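Local coordinates for protein binary enterotoxin of Clostridium perfringens component a (Clostridium perfringens, PDB 5WTZ) that acts as the enzymatic component of a binary enterotoxin, using NAD+ to ADP-ribosylate actin, at residues Y298-P303 with S347-A352; T343-N348 with Y383-D388; T399-E404 with K413-A418. All blocks are in the same frame, centred on the assembly; numbering follows the deposited sequence.

Contact 1: residues Y298-P303 with S347-A352; sequences YRRMGP and SNNISA. With NAD (nicotinamide-adenine-dinucleotide), chain B.
Strand 298-301 and the loop 347-352 do not pair as strands: side chains of the strand meet the backbone and side chains of the loop. The CA atoms of Y298 and S347 lie 6.1 Å apart, and those of R300 and N349 are wider still. Y298 and R300 both start toward the loop, whereas R299, on the alternate side of the strand, turns to the dinucleotide. S347 packs over one face of the Y298 ring, its CA above the ring centre, and CB of S347 makes a CH-pi contact 3.8 Å from the ring centroid. The polar ends of this pair are held elsewhere, Y298 OH by N215 and S347 OG by the carbonyl of K60. R300 bends at chi2 (-57°), which brings its guanidinium over the loop. There NH2 donates to S347 O at 2.9 Å, with the oxygen almost exactly in the guanidinium plane, and also binds the carbonyl of F61. R300 NE reaches N348 O through a water that lies at the same group's edge. One face of the guanidinium is stacked on the amide of N349, the two planes 11° apart; OD1 sits over NH1 at 3.1 Å, too poorly angled for a bond, and instead accepts from I350 N. Edge bonds and amide stack together fix the rotation of the R300 head. R299, extended from CG to NE, sends NH1 to NAD O1N at 2.9 Å and NH2 more weakly to O2A at 2.7 Å, while its NE forms a salt bridge with E305. I350 CD1 comes within 3.9 Å of NAD N7N, beside the nicotinamide carboxamide. With R299 gripping both phosphates, this is the arginine-bearing strand of the NAD pocket characteristic of ADP-ribosyltransferase exoenzymes.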
# COMPACT_ATOMS: atom_id res chain seq x y z
N TYR A 298 7.54 -5.43 -3.38
CA TYR A 298 8.33 -4.49 -2.57
C TYR A 298 9.80 -4.40 -2.97
O TYR A 298 10.36 -5.32 -3.54
CB TYR A 298 8.25 -4.88 -1.08
CG TYR A 298 6.85 -4.94 -0.50
CD1 TYR A 298 6.09 -6.11 -0.59
CD2 TYR A 298 6.29 -3.83 0.13
CE1 TYR A 298 4.80 -6.17 -0.06
CE2 TYR A 298 5.01 -3.87 0.66
CZ TYR A 298 4.27 -5.03 0.55
OH TYR A 298 3.01 -5.06 1.09
N ARG A 299 10.44 -3.28 -2.64
CA ARG A 299 11.86 -3.16 -2.93
C ARG A 299 12.50 -2.23 -1.91
O ARG A 299 11.97 -1.15 -1.65
CB ARG A 299 12.11 -2.62 -4.35
CG ARG A 299 13.59 -2.48 -4.69
CD ARG A 299 13.83 -2.04 -6.15
NE ARG A 299 15.19 -1.52 -6.26
CZ ARG A 299 16.28 -2.27 -6.25
NH1 ARG A 299 16.17 -3.61 -6.20
NH2 ARG A 299 17.48 -1.71 -6.31
N ARG A 300 13.61 -2.67 -1.32
CA ARG A 300 14.45 -1.81 -0.52
C ARG A 300 15.38 -1.09 -1.48
O ARG A 300 16.27 -1.70 -2.07
CB ARG A 300 15.20 -2.63 0.53
CG ARG A 300 14.25 -3.44 1.43
CD ARG A 300 13.25 -2.51 2.14
NE ARG A 300 12.16 -3.19 2.85
CZ ARG A 300 11.85 -2.97 4.12
NH1 ARG A 300 12.58 -2.13 4.85
NH2 ARG A 300 10.84 -3.60 4.70
N MET A 301 15.12 0.19 -1.70
CA MET A 301 15.80 0.94 -2.75
C MET A 301 16.96 1.72 -2.14
O MET A 301 16.86 2.19 -1.01
CB MET A 301 14.84 1.91 -3.46
CG MET A 301 13.48 1.31 -3.87
SD MET A 301 12.31 2.56 -4.44
CE MET A 301 12.87 2.83 -6.09
N GLY A 302 18.06 1.84 -2.87
CA GLY A 302 19.14 2.71 -2.45
C GLY A 302 18.87 4.15 -2.87
O GLY A 302 18.03 4.40 -3.74
N PRO A 303 19.59 5.10 -2.26
CA PRO A 303 19.34 6.53 -2.55
C PRO A 303 19.56 6.92 -4.01
O PRO A 303 18.85 7.81 -4.49
CB PRO A 303 20.34 7.24 -1.64
CG PRO A 303 21.44 6.22 -1.40
CD PRO A 303 20.67 4.93 -1.28
N SER A 347 6.75 -7.83 2.55
CA SER A 347 7.02 -6.50 3.08
C SER A 347 8.17 -6.54 4.10
O SER A 347 8.70 -5.48 4.46
CB SER A 347 5.76 -5.89 3.72
OG SER A 347 5.19 -6.74 4.71
N ASN A 348 8.55 -7.75 4.54
CA ASN A 348 9.69 -7.96 5.46
C ASN A 348 10.93 -7.19 5.04
O ASN A 348 11.26 -7.15 3.86
CB ASN A 348 10.09 -9.45 5.56
CG ASN A 348 8.95 -10.36 6.00
OD1 ASN A 348 7.83 -10.26 5.50
ND2 ASN A 348 9.24 -11.26 6.92
N ASN A 349 11.64 -6.60 6.00
CA ASN A 349 12.95 -6.03 5.70
C ASN A 349 13.93 -7.15 5.33
O ASN A 349 13.73 -8.30 5.71
CB ASN A 349 13.48 -5.22 6.88
CG ASN A 349 14.50 -4.17 6.46
OD1 ASN A 349 14.93 -4.12 5.31
ND2 ASN A 349 14.89 -3.32 7.42
N ILE A 350 14.98 -6.81 4.58
CA ILE A 350 16.00 -7.78 4.18
C ILE A 350 17.32 -7.41 4.84
O ILE A 350 17.73 -6.25 4.77
CB ILE A 350 16.17 -7.81 2.64
CG1 ILE A 350 14.88 -8.26 1.96
CG2 ILE A 350 17.33 -8.72 2.26
CD1 ILE A 350 14.85 -7.98 0.45
N SER A 351 17.96 -8.39 5.48
CA SER A 351 19.17 -8.14 6.28
C SER A 351 20.24 -7.36 5.55
O SER A 351 20.81 -6.42 6.10
CB SER A 351 19.76 -9.47 6.77
OG SER A 351 19.00 -10.00 7.84
N ALA A 352 20.51 -7.73 4.30
CA ALA A 352 21.59 -7.09 3.54
C ALA A 352 21.26 -5.64 3.22
O ALA A 352 22.17 -4.84 2.99
CB ALA A 352 21.89 -7.87 2.26
PA NAD B . 20.51 -3.40 -7.70
O1A NAD B . 21.41 -3.75 -8.86
O2A NAD B . 19.06 -3.09 -7.95
O5B NAD B . 21.12 -2.15 -6.89
C5B NAD B . 22.52 -1.97 -6.66
C4B NAD B . 22.80 -0.49 -6.46
O4B NAD B . 22.46 0.20 -7.67
C3B NAD B . 21.96 0.10 -5.33
O3B NAD B . 22.75 1.06 -4.63
C2B NAD B . 20.82 0.78 -6.08
O2B NAD B . 20.29 1.91 -5.37
C1B NAD B . 21.46 1.18 -7.40
N9A NAD B . 20.43 1.16 -8.46
C8A NAD B . 19.67 0.11 -8.83
N7A NAD B . 18.83 0.46 -9.84
C5A NAD B . 19.04 1.75 -10.10
C6A NAD B . 18.50 2.75 -11.04
N6A NAD B . 17.52 2.41 -11.91
N1A NAD B . 18.99 4.01 -10.98
C2A NAD B . 19.96 4.36 -10.12
N3A NAD B . 20.52 3.49 -9.25
C4A NAD B . 20.09 2.21 -9.19
O3 NAD B . 20.59 -4.64 -6.68
PN NAD B . 20.13 -4.72 -5.14
O1N NAD B . 18.63 -4.57 -5.10
O2N NAD B . 21.03 -3.82 -4.33
O5D NAD B . 20.56 -6.24 -4.84
C5D NAD B . 20.10 -7.33 -5.65
C4D NAD B . 20.36 -8.63 -4.91
O4D NAD B . 19.42 -8.76 -3.84
C3D NAD B . 20.09 -9.81 -5.82
O3D NAD B . 20.82 -10.93 -5.31
C2D NAD B . 18.60 -10.04 -5.65
O2D NAD B . 18.25 -11.41 -5.90
C1D NAD B . 18.35 -9.62 -4.20
N1N NAD B . 17.07 -8.90 -4.01
C2N NAD B . 17.05 -7.62 -3.59
C3N NAD B . 15.83 -6.95 -3.40
C7N NAD B . 15.78 -5.53 -2.93
O7N NAD B . 16.70 -4.73 -3.14
N7N NAD B . 14.69 -5.19 -2.26
C4N NAD B . 14.63 -7.61 -3.63
C5N NAD B . 14.68 -8.92 -4.06
C6N NAD B . 15.91 -9.54 -4.24
O HOH W 1 10.65 -5.62 1.60

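Contact 2: residues T343-N348 with Y383-D388; sequences TTVLSN and YEVLID. With NAD (nicotinamide-adenine-dinucleotide), chain B.
L346 lays its CD1 methyl over one face of the Y383 ring, offset toward the rim, in a CH-pi contact 3.9 Å from the ring centroid. Next to it, V345 CG2 touches Y383 CB, while V345 CG1 turns to V385 CG2 at 3.5 Å. Helix 220-237 adds A223 and V220 to this apolar cluster. The backbones beneath run antiparallel. T343 and V385 form a hydrogen-bonded pair, T343 N giving to V385 O and V385 N to T343 O, and T344 faces E384 as a non-hydrogen-bonded pair. Just beyond the paired residues, V345 N makes a straight bond to Y383 O (3.0 Å, 167°). V385 O is gripped twice, because T343 OG1, set between its own N and carbonyl carbon (chi1 79°), also donates to it at 2.7 Å; the same hydroxyl bonds T297. That torsion leaves CG2 of T343 to meet I387 CD1. On the opposite face of the sheet, T344 and E384 look toward the dinucleotide. A water joins T344 OG1 to the backbone N of Y383. The E384 chain is extended, and its OE1 accepts a very short 2.5 Å bond from the ribose hydroxyl O2D of NAD; OE2 is held by S342 OG. T343 O lies 3.4 Å from nicotinamide C5N, so strand 341-344 lines the nicotinamide ring while E384, from the neighbouring strand, holds the sugar. A strand of the Ser-Thr-Ser type (here S342-T343-T344) beside a glutamate bound to the nicotinamide ribose is characteristic of the R-S-E group of ADP-ribosyltransferases.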
# COMPACT_ATOMS: atom_id res chain seq x y z
N THR A 343 12.64 -7.21 -6.95
CA THR A 343 11.60 -6.94 -5.95
C THR A 343 11.32 -8.19 -5.13
O THR A 343 11.63 -9.30 -5.57
CB THR A 343 10.25 -6.46 -6.56
OG1 THR A 343 9.51 -7.59 -7.07
CG2 THR A 343 10.46 -5.44 -7.67
N THR A 344 10.76 -8.00 -3.95
CA THR A 344 10.36 -9.11 -3.10
C THR A 344 8.88 -8.95 -2.76
O THR A 344 8.43 -7.86 -2.40
CB THR A 344 11.23 -9.19 -1.81
OG1 THR A 344 10.74 -10.24 -0.97
CG2 THR A 344 11.20 -7.88 -1.02
N VAL A 345 8.12 -10.03 -2.88
CA VAL A 345 6.69 -9.92 -2.63
C VAL A 345 6.34 -9.85 -1.14
O VAL A 345 5.17 -9.69 -0.79
CB VAL A 345 5.94 -11.08 -3.28
CG1 VAL A 345 6.19 -11.05 -4.78
CG2 VAL A 345 6.35 -12.42 -2.67
N LEU A 346 7.35 -9.95 -0.27
CA LEU A 346 7.11 -9.77 1.16
C LEU A 346 7.46 -8.36 1.57
O LEU A 346 8.38 -7.76 1.01
CB LEU A 346 7.92 -10.76 2.00
CG LEU A 346 7.78 -12.27 1.72
CD1 LEU A 346 8.59 -13.06 2.72
CD2 LEU A 346 6.31 -12.71 1.74
N SER A 347 6.75 -7.83 2.55
CA SER A 347 7.02 -6.50 3.08
C SER A 347 8.17 -6.54 4.10
O SER A 347 8.70 -5.48 4.46
CB SER A 347 5.76 -5.89 3.72
OG SER A 347 5.19 -6.74 4.71
N ASN A 348 8.55 -7.75 4.54
CA ASN A 348 9.69 -7.96 5.46
C ASN A 348 10.93 -7.19 5.04
O ASN A 348 11.26 -7.15 3.86
CB ASN A 348 10.09 -9.45 5.56
CG ASN A 348 8.95 -10.36 6.00
OD1 ASN A 348 7.83 -10.26 5.50
ND2 ASN A 348 9.24 -11.26 6.92
N TYR A 383 11.94 -14.71 -2.19
CA TYR A 383 10.56 -14.50 -2.64
C TYR A 383 10.54 -13.39 -3.67
O TYR A 383 9.72 -12.46 -3.61
CB TYR A 383 9.65 -14.16 -1.45
CG TYR A 383 9.74 -15.18 -0.34
CD1 TYR A 383 10.68 -15.05 0.68
CD2 TYR A 383 8.93 -16.31 -0.33
CE1 TYR A 383 10.79 -15.99 1.69
CE2 TYR A 383 9.03 -17.25 0.68
CZ TYR A 383 9.96 -17.09 1.69
OH TYR A 383 10.07 -18.02 2.69
N GLU A 384 11.45 -13.50 -4.64
CA GLU A 384 11.73 -12.42 -5.57
C GLU A 384 10.87 -12.46 -6.83
O GLU A 384 10.71 -13.52 -7.48
CB GLU A 384 13.21 -12.42 -5.97
CG GLU A 384 13.54 -11.35 -7.01
CD GLU A 384 15.05 -11.08 -7.13
OE1 GLU A 384 15.85 -11.73 -6.45
OE2 GLU A 384 15.40 -10.17 -7.92
N VAL A 385 10.34 -11.30 -7.18
CA VAL A 385 9.81 -11.07 -8.52
C VAL A 385 10.77 -10.13 -9.23
O VAL A 385 11.01 -9.02 -8.77
CB VAL A 385 8.38 -10.51 -8.50
CG1 VAL A 385 8.00 -9.93 -9.87
CG2 VAL A 385 7.39 -11.60 -8.07
N LEU A 386 11.34 -10.62 -10.33
CA LEU A 386 12.28 -9.84 -11.13
C LEU A 386 11.56 -9.22 -12.31
O LEU A 386 10.93 -9.92 -13.10
CB LEU A 386 13.44 -10.71 -11.59
CG LEU A 386 14.58 -10.07 -12.39
CD1 LEU A 386 15.24 -8.99 -11.53
CD2 LEU A 386 15.61 -11.11 -12.82
N ILE A 387 11.65 -7.90 -12.45
CA ILE A 387 10.91 -7.17 -13.47
C ILE A 387 11.84 -6.80 -14.62
O ILE A 387 13.00 -6.44 -14.38
CB ILE A 387 10.24 -5.90 -12.84
CG1 ILE A 387 9.29 -6.32 -11.72
CG2 ILE A 387 9.53 -5.05 -13.88
CD1 ILE A 387 8.72 -5.17 -10.87
N ASP A 388 11.34 -6.89 -15.86
CA ASP A 388 12.10 -6.57 -17.07
C ASP A 388 12.60 -5.12 -17.05
O ASP A 388 11.99 -4.25 -16.42
CB ASP A 388 11.26 -6.86 -18.33
CG ASP A 388 12.11 -7.09 -19.58
OD1 ASP A 388 13.35 -7.24 -19.49
OD2 ASP A 388 11.52 -7.12 -20.70
PA NAD B . 20.51 -3.40 -7.70
O1A NAD B . 21.41 -3.75 -8.86
O2A NAD B . 19.06 -3.09 -7.95
O5B NAD B . 21.12 -2.15 -6.89
C5B NAD B . 22.52 -1.97 -6.66
C4B NAD B . 22.80 -0.49 -6.46
O4B NAD B . 22.46 0.20 -7.67
C3B NAD B . 21.96 0.10 -5.33
O3B NAD B . 22.75 1.06 -4.63
C2B NAD B . 20.82 0.78 -6.08
O2B NAD B . 20.29 1.91 -5.37
C1B NAD B . 21.46 1.18 -7.40
N9A NAD B . 20.43 1.16 -8.46
C8A NAD B . 19.67 0.11 -8.83
N7A NAD B . 18.83 0.46 -9.84
C5A NAD B . 19.04 1.75 -10.10
C6A NAD B . 18.50 2.75 -11.04
N6A NAD B . 17.52 2.41 -11.91
N1A NAD B . 18.99 4.01 -10.98
C2A NAD B . 19.96 4.36 -10.12
N3A NAD B . 20.52 3.49 -9.25
C4A NAD B . 20.09 2.21 -9.19
O3 NAD B . 20.59 -4.64 -6.68
PN NAD B . 20.13 -4.72 -5.14
O1N NAD B . 18.63 -4.57 -5.10
O2N NAD B . 21.03 -3.82 -4.33
O5D NAD B . 20.56 -6.24 -4.84
C5D NAD B . 20.10 -7.33 -5.65
C4D NAD B . 20.36 -8.63 -4.91
O4D NAD B . 19.42 -8.76 -3.84
C3D NAD B . 20.09 -9.81 -5.82
O3D NAD B . 20.82 -10.93 -5.31
C2D NAD B . 18.60 -10.04 -5.65
O2D NAD B . 18.25 -11.41 -5.90
C1D NAD B . 18.35 -9.62 -4.20
N1N NAD B . 17.07 -8.90 -4.01
C2N NAD B . 17.05 -7.62 -3.59
C3N NAD B . 15.83 -6.95 -3.40
C7N NAD B . 15.78 -5.53 -2.93
O7N NAD B . 16.70 -4.73 -3.14
N7N NAD B . 14.69 -5.19 -2.26
C4N NAD B . 14.63 -7.61 -3.63
C5N NAD B . 14.68 -8.92 -4.06
C6N NAD B . 15.91 -9.54 -4.24
O HOH W 2 12.75 -12.43 -1.38

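Contact 3: residues T399-E404 with K413-A418; sequences TEYYDE and KLIIDA
The beta hairpin formed by strands 391-403 and 411-420 supplies this contact; within it, residues 399-403 and 413-418 run antiparallel, 147° between their directions. T399 pairs with I415 and Y401 with K413, both as hydrogen-bonded pairs, and E400 with L414 as the non-hydrogen-bonded pair between them. T399 N donates to I415 O and I415 N to T399 O (2.8 Å); K413 N donates to Y401 O and Y401 N to K413 O. Between these pairs the E400 CA makes a CA-H...O contact with K413 O at 3.3 Å. The hairpin belongs to the five-stranded mixed sheet of the ADP-ribosyltransferase fold, where strand 411-420 also pairs with strand 358-364, and the side chains of the hydrogen-bonded pairs share one face. On that face, Y401 CD1 packs on I415 CD1 at 3.8 Å, the two side chains crossing at about a right angle, and the Y401 and K413 side chains lie side by side, pointing the same way, with Y401 CE1 near K413 CB. Both Y401 and I415 touch I57 and F61 of helix 36-61. The other face carries E400 CB against L414 CD2, with V323 of helix 320-330 touching both residues. K413 stretches out beyond CG past the aliphatic CB of D403, ending in a salt bridge from NZ to D403 OD2 at 2.8 Å. NZ arrives on the anti side of the carboxylate oxygen, 19° out of its plane, and has further partners in the carbonyls of A354 and G408. D403 OD1 is taken by S405 OG. At the far end of the pairing, a water accepts from T399 OG1 and donates to I415 O and to D417 OD2 at 2.5 Å; D417 OD1 forms a salt bridge with R361.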
# COMPACT_ATOMS: atom_id res chain seq x y z
N THR A 399 4.80 7.81 2.20
CA THR A 399 4.33 7.73 3.57
C THR A 399 5.49 7.46 4.53
O THR A 399 6.14 6.42 4.46
CB THR A 399 3.26 6.63 3.73
OG1 THR A 399 2.15 6.91 2.87
CG2 THR A 399 2.77 6.58 5.16
N GLU A 400 5.75 8.40 5.42
CA GLU A 400 6.87 8.23 6.35
C GLU A 400 6.48 7.34 7.53
O GLU A 400 5.35 7.36 8.00
CB GLU A 400 7.36 9.59 6.85
CG GLU A 400 6.28 10.39 7.55
CD GLU A 400 6.78 11.72 8.07
OE1 GLU A 400 7.71 11.71 8.91
OE2 GLU A 400 6.24 12.77 7.65
N TYR A 401 7.42 6.51 7.99
CA TYR A 401 7.28 5.94 9.33
C TYR A 401 8.65 5.85 9.96
O TYR A 401 9.67 5.97 9.28
CB TYR A 401 6.59 4.57 9.29
CG TYR A 401 7.53 3.39 9.13
CD1 TYR A 401 8.01 3.05 7.88
CD2 TYR A 401 7.91 2.60 10.23
CE1 TYR A 401 8.87 1.95 7.71
CE2 TYR A 401 8.77 1.51 10.07
CZ TYR A 401 9.23 1.20 8.81
OH TYR A 401 10.08 0.13 8.63
N TYR A 402 8.68 5.66 11.26
CA TYR A 402 9.94 5.63 11.98
C TYR A 402 10.35 4.20 12.30
O TYR A 402 9.70 3.53 13.10
CB TYR A 402 9.85 6.47 13.26
CG TYR A 402 11.15 6.51 14.01
CD1 TYR A 402 12.25 7.22 13.52
CD2 TYR A 402 11.30 5.81 15.20
CE1 TYR A 402 13.45 7.25 14.22
CE2 TYR A 402 12.50 5.84 15.90
CZ TYR A 402 13.57 6.56 15.41
OH TYR A 402 14.75 6.57 16.12
N ASP A 403 11.42 3.74 11.66
CA ASP A 403 12.04 2.45 12.00
C ASP A 403 12.94 2.66 13.20
O ASP A 403 14.05 3.20 13.06
CB ASP A 403 12.84 1.88 10.81
CG ASP A 403 13.37 0.47 11.08
OD1 ASP A 403 13.34 0.00 12.24
OD2 ASP A 403 13.82 -0.19 10.11
N GLU A 404 12.48 2.22 14.36
CA GLU A 404 13.16 2.47 15.62
C GLU A 404 14.25 1.45 15.91
O GLU A 404 15.00 1.59 16.87
CB GLU A 404 12.15 2.48 16.78
CG GLU A 404 11.64 1.10 17.23
CD GLU A 404 10.60 0.50 16.30
OE1 GLU A 404 9.99 1.23 15.48
OE2 GLU A 404 10.37 -0.73 16.39
N LYS A 413 11.81 6.29 7.56
CA LYS A 413 11.89 5.69 6.24
C LYS A 413 10.67 6.10 5.42
O LYS A 413 9.65 6.52 5.98
CB LYS A 413 12.01 4.18 6.36
CG LYS A 413 13.28 3.74 7.11
CD LYS A 413 13.45 2.23 7.11
CE LYS A 413 14.89 1.84 7.46
NZ LYS A 413 15.04 0.36 7.70
N LEU A 414 10.77 6.00 4.10
CA LEU A 414 9.67 6.37 3.22
C LEU A 414 9.09 5.18 2.47
O LEU A 414 9.78 4.51 1.70
CB LEU A 414 10.10 7.44 2.21
CG LEU A 414 10.65 8.72 2.84
CD1 LEU A 414 11.10 9.70 1.76
CD2 LEU A 414 9.62 9.38 3.76
N ILE A 415 7.81 4.94 2.70
CA ILE A 415 7.07 3.96 1.94
C ILE A 415 6.60 4.63 0.66
O ILE A 415 5.81 5.58 0.70
CB ILE A 415 5.88 3.42 2.77
CG1 ILE A 415 6.39 2.88 4.11
CG2 ILE A 415 5.12 2.34 1.99
CD1 ILE A 415 5.33 2.70 5.16
N ILE A 416 7.10 4.16 -0.47
CA ILE A 416 6.84 4.83 -1.75
C ILE A 416 5.88 3.97 -2.56
O ILE A 416 6.29 3.02 -3.23
CB ILE A 416 8.15 5.09 -2.52
CG1 ILE A 416 9.12 5.88 -1.63
CG2 ILE A 416 7.88 5.84 -3.82
CD1 ILE A 416 10.43 6.20 -2.27
N ASP A 417 4.60 4.29 -2.46
CA ASP A 417 3.58 3.60 -3.25
C ASP A 417 3.69 4.03 -4.69
O ASP A 417 3.66 5.22 -5.00
CB ASP A 417 2.18 3.91 -2.71
CG ASP A 417 1.84 3.07 -1.50
OD1 ASP A 417 1.53 1.88 -1.68
OD2 ASP A 417 1.90 3.61 -0.39
N ALA A 418 3.84 3.06 -5.59
CA ALA A 418 4.02 3.36 -6.99
C ALA A 418 3.26 2.36 -7.83
O ALA A 418 2.89 1.29 -7.34
CB ALA A 418 5.51 3.33 -7.37
O HOH W 3 3.04 5.64 0.45

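In the fold
Contacts 1 and 2 both touch the bound NAD, their centres 10 Å apart, and share S347 and N348, so that strand 341-344 and the loop after it connect them. Y298 O and T344 N, 2.7 Å apart, are probably hydrogen-bonded and link the two strands directly. Contact 1 brings R299 to the phosphates, while contact 2 presents E384 to the nicotinamide ribose. The centre of contact 3 is 11 Å from that of contact 1, whose strand 295-301 belongs to the same sheet, and the two meet where N349 ND2 is 3.7 Å from K413 NZ. Contact 3 stands back from the ligand, the K413 side chain being about 11 Å from NAD, and does not touch contact 2, the nearest atoms being about 7 Å apart.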